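Local coordinates for glycoside Hydrolase (Bacteroides uniformis, PDB 5T99), which probably hydrolyses galactosidic bonds of agarose-derived sugars as a family 2 glycoside hydrolase, and binds d-galacto-isofagomine in its pocket, at residues A759-A764 with I791-E796; K801-A806 with K815-V820. All blocks are in the same frame, centred on the assembly; numbering follows the deposited sequence.

In the fold
Both contacts belong to the C-terminal beta sandwich domain of this family 2 enzyme and follow each other along the chain: contact 1 closes before contact 2 opens. Their centres lie about 10 Å apart. Contact 1 pairs strand 787-793 with strand 761-766, an outermost strand of a four-stranded antiparallel sheet; contact 2 is the hairpin of strands 800-807 and 814-821 in the facing mixed sheet. The chain crosses between the two layers at 759-760 and again after 793. Where the contacts meet, Val792 CG2 packs 3.5 Å from Met802 SD, and Ala759 N probably hydrogen-bonds Lys801 O, so one compact region joins both layers.

Contact 1 of 2, residues A759-A764 with I791-E796; sequences AGHFRA and IVQSDE
His761 ND1 donates to Asp795 OD2 at 2.6 Å, a side-chain hydrogen bond just past the end of an antiparallel strand pair in the C-terminal beta sandwich. The imidazole reaches the carboxylate because CG sits between the backbone N and the carbonyl carbon (chi1 61°). Ring and carboxylate planes are only 16° apart, yet the bond is bent, with OD2 met on its syn side but from somewhat out of plane. The other oxygen, OD1, takes a water at 2.7 Å and a salt bridge from Lys798, so both carboxylate oxygens have partners.

Behind the ring runs the backbone ladder: His761 and Gln793 exchange two hydrogen bonds as a hydrogen-bonded pair. The carbonyl O of Gln793 serves twice, accepting from His761 N at 3.0 Å and lying over one face of the imidazole. Farther along, a classic beta bulge sets Arg763 and Ala764 opposite the single residue Ile791, whose O accepts from both Arg763 N and Ala764 N. Gly760 precedes the strand with a positive phi of 142°, and its CA approaches Gln793 O to 3.4 Å.

On the face carrying His761, Gln793, Ala764 and Ile791, the Arg763 chain lies alongside Gln793, while Met321 covers Arg763 and Ile791. At the far end Ile791 CD1 meets Ala764 CB at 4.1 Å.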
loop_
_atom_site.group_PDB
_atom_site.type_symbol
_atom_site.label_atom_id
_atom_site.label_comp_id
_atom_site.label_asym_id
_atom_site.label_seq_id
_atom_site.Cartn_x
_atom_site.Cartn_y
_atom_site.Cartn_z
ATOM N N ALA A 759 8.604 1.825 28.519
ATOM C CA ALA A 759 9.440 1.415 27.378
ATOM C C ALA A 759 8.755 1.726 26.040
ATOM O O ALA A 759 8.257 0.832 25.360
ATOM C CB ALA A 759 9.783 -0.074 27.483
ATOM N N GLY A 760 8.741 3.000 25.665
ATOM C CA GLY A 760 8.039 3.428 24.466
ATOM C C GLY A 760 7.357 4.762 24.659
ATOM O O GLY A 760 7.524 5.402 25.692
ATOM N N HIS A 761 6.580 5.172 23.658
ATOM C CA HIS A 761 6.008 6.505 23.634
ATOM C C HIS A 761 4.753 6.620 22.784
ATOM O O HIS A 761 4.473 5.782 21.921
ATOM C CB HIS A 761 7.050 7.510 23.131
ATOM C CG HIS A 761 7.535 7.235 21.741
ATOM N ND1 HIS A 761 8.595 6.397 21.469
ATOM C CD2 HIS A 761 7.093 7.678 20.543
ATOM C CE1 HIS A 761 8.793 6.351 20.165
ATOM N NE2 HIS A 761 7.888 7.117 19.582
ATOM N N PHE A 762 4.009 7.689 23.041
ATOM C CA PHE A 762 2.877 8.061 22.214
ATOM C C PHE A 762 3.357 8.320 20.782
ATOM O O PHE A 762 4.341 9.035 20.588
ATOM C CB PHE A 762 2.200 9.321 22.758
ATOM C CG PHE A 762 1.140 9.839 21.851
ATOM C CD1 PHE A 762 -0.090 9.197 21.784
ATOM C CD2 PHE A 762 1.388 10.905 20.996
ATOM C CE1 PHE A 762 -1.069 9.634 20.913
ATOM C CE2 PHE A 762 0.411 11.348 20.119
ATOM C CZ PHE A 762 -0.819 10.712 20.074
ATOM N N ARG A 763 2.657 7.761 19.791
ATOM C CA ARG A 763 2.990 8.018 18.380
ATOM C C ARG A 763 1.902 8.759 17.633
ATOM O O ARG A 763 2.185 9.791 17.006
ATOM C CB ARG A 763 3.345 6.724 17.636
ATOM C CG ARG A 763 3.774 6.911 16.179
ATOM C CD ARG A 763 4.878 7.952 15.988
ATOM N NE ARG A 763 5.142 8.170 14.570
ATOM C CZ ARG A 763 4.380 8.907 13.752
ATOM N NH1 ARG A 763 3.281 9.539 14.194
ATOM N NH2 ARG A 763 4.713 9.020 12.463
ATOM N N ALA A 764 0.677 8.239 17.665
ATOM C CA ALA A 764 -0.436 8.898 16.963
ATOM C C ALA A 764 -1.815 8.435 17.415
ATOM O O ALA A 764 -1.946 7.430 18.107
ATOM C CB ALA A 764 -0.292 8.706 15.452
ATOM N N ILE A 791 -2.123 4.895 18.828
ATOM C CA ILE A 791 -0.965 4.226 18.244
ATOM C C ILE A 791 0.258 4.511 19.104
ATOM O O ILE A 791 0.644 5.655 19.272
ATOM C CB ILE A 791 -0.728 4.657 16.769
ATOM C CG1 ILE A 791 -2.001 4.433 15.937
ATOM C CG2 ILE A 791 0.419 3.857 16.157
ATOM C CD1 ILE A 791 -1.984 5.076 14.564
ATOM N N VAL A 792 0.867 3.467 19.650
ATOM C CA VAL A 792 2.120 3.629 20.389
ATOM C C VAL A 792 3.265 2.972 19.631
ATOM O O VAL A 792 3.034 2.185 18.733
ATOM C CB VAL A 792 2.029 3.132 21.858
ATOM C CG1 VAL A 792 0.929 3.886 22.593
ATOM C CG2 VAL A 792 1.824 1.618 21.958
ATOM N N GLN A 793 4.490 3.339 20.001
ATOM C CA GLN A 793 5.703 2.932 19.313
ATOM C C GLN A 793 6.810 2.636 20.309
ATOM O O GLN A 793 6.961 3.351 21.289
ATOM C CB GLN A 793 6.164 4.048 18.387
ATOM C CG GLN A 793 7.307 3.661 17.460
ATOM C CD GLN A 793 7.513 4.674 16.352
ATOM O OE1 GLN A 793 7.358 4.365 15.167
ATOM N NE2 GLN A 793 7.869 5.886 16.730
ATOM N N SER A 794 7.602 1.601 20.043
ATOM C CA SER A 794 8.753 1.293 20.892
ATOM C C SER A 794 9.831 2.385 20.807
ATOM O O SER A 794 9.829 3.210 19.892
ATOM C CB SER A 794 9.354 -0.074 20.521
ATOM O OG SER A 794 9.810 -0.087 19.177
ATOM N N ASP A 795 10.715 2.401 21.803
ATOM C CA ASP A 795 11.964 3.162 21.747
ATOM C C ASP A 795 13.076 2.187 21.387
ATOM O O ASP A 795 13.092 1.045 21.870
ATOM C CB ASP A 795 12.293 3.822 23.094
ATOM C CG ASP A 795 11.420 5.021 23.403
ATOM O OD1 ASP A 795 11.278 5.335 24.606
ATOM O OD2 ASP A 795 10.898 5.659 22.465
ATOM N N GLU A 796 14.005 2.650 20.555
ATOM C CA GLU A 796 15.063 1.795 20.025
ATOM C C GLU A 796 15.914 1.212 21.161
ATOM O O GLU A 796 16.418 1.953 22.001
ATOM C CB GLU A 796 15.939 2.582 19.048
ATOM C CG GLU A 796 16.997 1.745 18.332
ATOM C CD GLU A 796 17.811 2.545 17.335
ATOM O OE1 GLU A 796 17.657 3.783 17.273
ATOM O OE2 GLU A 796 18.613 1.927 16.610
HETATM O O HOH W 1 10.133 7.584 25.573
#

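Contact 2 of 2, residues K801-A806 with K815-V820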
loop_
_atom_site.group_PDB
_atom_site.type_symbol
_atom_site.label_atom_id
_atom_site.label_comp_id
_atom_site.label_asym_id
_atom_site.label_seq_id
_atom_site.Cartn_x
_atom_site.Cartn_y
_atom_site.Cartn_z
ATOM N N LYS A 801 8.147 -2.974 29.941
ATOM C CA LYS A 801 6.735 -2.618 29.861
ATOM C C LYS A 801 6.537 -1.206 29.320
ATOM O O LYS A 801 7.288 -0.281 29.647
ATOM C CB LYS A 801 6.067 -2.692 31.236
ATOM C CG LYS A 801 6.202 -4.006 31.986
ATOM C CD LYS A 801 5.393 -3.940 33.280
ATOM C CE LYS A 801 5.933 -4.874 34.353
ATOM N NZ LYS A 801 5.903 -6.299 33.914
ATOM N N MET A 802 5.516 -1.049 28.489
ATOM C CA MET A 802 5.030 0.257 28.091
ATOM C C MET A 802 3.621 0.324 28.650
ATOM O O MET A 802 2.781 -0.510 28.303
ATOM C CB MET A 802 5.032 0.377 26.575
ATOM C CG MET A 802 4.413 1.663 26.059
ATOM S SD MET A 802 4.458 1.958 24.280
ATOM C CE MET A 802 5.059 0.416 23.587
ATOM N N ASN A 803 3.369 1.308 29.515
ATOM C CA ASN A 803 2.102 1.410 30.256
ATOM C C ASN A 803 1.239 2.526 29.722
ATOM O O ASN A 803 1.646 3.682 29.730
ATOM C CB ASN A 803 2.374 1.639 31.741
ATOM C CG ASN A 803 3.259 0.561 32.331
ATOM O OD1 ASN A 803 4.326 0.853 32.872
ATOM N ND2 ASN A 803 2.839 -0.697 32.196
ATOM N N ILE A 804 0.042 2.165 29.268
ATOM C CA ILE A 804 -0.891 3.105 28.665
ATOM C C ILE A 804 -2.005 3.410 29.661
ATOM O O ILE A 804 -2.486 2.515 30.352
ATOM C CB ILE A 804 -1.541 2.529 27.383
ATOM C CG1 ILE A 804 -0.507 1.820 26.487
ATOM C CG2 ILE A 804 -2.292 3.613 26.622
ATOM C CD1 ILE A 804 0.747 2.609 26.169
ATOM N N THR A 805 -2.422 4.673 29.699
ATOM C CA THR A 805 -3.572 5.108 30.487
ATOM C C THR A 805 -4.472 5.964 29.600
ATOM O O THR A 805 -4.005 6.913 28.978
ATOM C CB THR A 805 -3.113 5.894 31.732
ATOM O OG1 THR A 805 -2.357 5.023 32.582
ATOM C CG2 THR A 805 -4.299 6.456 32.515
ATOM N N ALA A 806 -5.753 5.602 29.535
ATOM C CA ALA A 806 -6.751 6.340 28.757
ATOM C C ALA A 806 -7.846 6.838 29.688
ATOM O O ALA A 806 -8.483 6.042 30.386
ATOM C CB ALA A 806 -7.345 5.463 27.664
ATOM N N LYS A 815 -6.571 1.045 31.491
ATOM C CA LYS A 815 -5.124 0.815 31.405
ATOM C C LYS A 815 -4.820 -0.451 30.622
ATOM O O LYS A 815 -5.622 -1.384 30.579
ATOM C CB LYS A 815 -4.498 0.706 32.799
ATOM C CG LYS A 815 -4.508 2.005 33.596
ATOM C CD LYS A 815 -4.287 1.760 35.085
ATOM C CE LYS A 815 -4.374 3.047 35.896
ATOM N NZ LYS A 815 -3.230 3.965 35.648
ATOM N N THR A 816 -3.660 -0.471 29.985
ATOM C CA THR A 816 -3.154 -1.699 29.364
ATOM C C THR A 816 -1.647 -1.601 29.250
ATOM O O THR A 816 -1.093 -0.492 29.199
ATOM C CB THR A 816 -3.817 -1.978 27.982
ATOM O OG1 THR A 816 -3.536 -3.319 27.561
ATOM C CG2 THR A 816 -3.341 -1.000 26.927
ATOM N N THR A 817 -0.996 -2.760 29.228
ATOM C CA THR A 817 0.455 -2.831 29.079
ATOM C C THR A 817 0.839 -3.468 27.748
ATOM O O THR A 817 0.262 -4.478 27.338
ATOM C CB THR A 817 1.121 -3.618 30.230
ATOM O OG1 THR A 817 0.767 -3.023 31.479
ATOM C CG2 THR A 817 2.653 -3.601 30.096
ATOM N N ILE A 818 1.820 -2.861 27.086
ATOM C CA ILE A 818 2.431 -3.429 25.894
ATOM C C ILE A 818 3.856 -3.823 26.282
ATOM O O ILE A 818 4.608 -3.005 26.825
ATOM C CB ILE A 818 2.444 -2.427 24.713
ATOM C CG1 ILE A 818 1.040 -1.888 24.422
ATOM C CG2 ILE A 818 3.027 -3.075 23.467
ATOM C CD1 ILE A 818 -0.010 -2.927 24.069
ATOM N N ASN A 819 4.205 -5.082 26.014
ATOM C CA ASN A 819 5.550 -5.589 26.281
ATOM C C ASN A 819 6.439 -5.422 25.052
ATOM O O ASN A 819 6.018 -5.686 23.930
ATOM C CB ASN A 819 5.496 -7.048 26.745
ATOM C CG ASN A 819 5.102 -7.170 28.203
ATOM O OD1 ASN A 819 5.870 -6.807 29.090
ATOM N ND2 ASN A 819 3.902 -7.664 28.459
ATOM N N VAL A 820 7.670 -4.983 25.285
ATOM C CA VAL A 820 8.602 -4.624 24.227
ATOM C C VAL A 820 9.849 -5.504 24.394
ATOM O O VAL A 820 10.467 -5.506 25.469
ATOM C CB VAL A 820 8.934 -3.114 24.295
ATOM C CG1 VAL A 820 9.891 -2.702 23.181
ATOM C CG2 VAL A 820 7.649 -2.298 24.244
#
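Met802 and Ile818 face each other as a hydrogen-bonded pair in an antiparallel beta hairpin, Met802 N giving to Ile818 O at 2.7 Å and Ile818 N returning the bond to Met802 O. The methionine leaves the strand with CB 3.4 Å from Ile818 O. With CG anti to the backbone N (chi1 174°) and the next torsion also extended, the chain rises straight from the sheet, and SD arrives against Val792 of the opposing layer. The last torsion is modelled almost eclipsed (chi3 8°), which appears to turn the methyl back across the hairpin; as placed, CE touches both Ile818 CB (4.0 Å) and Val820 CG2 (3.8 Å).

Two residues on, Ile804 and Thr816 form the next hydrogen-bonded pair, and Ile804 CB lies alongside the methyl CG2 of Thr816. The other face of the hairpin is polar and more open to solvent. Asn803 ND2 makes a weak bond to Thr817 OG1 at 3.2 Å, and the ammonium of Lys815 weakly reaches Thr805 OG1. Lys801 adds an aliphatic contact, its CB resting on Thr817 CG2 at 3.7 Å.

Strand 751-758 bonds along the other edge of 801-806 through Glu757 and Ser755, whereas Lys721 bonds Asn819 on the partner strand. Above the Met802 face lie strands 787-793 and 713-718, with Leu790 and Val792 against Ile804 and Pro718 against Ile818.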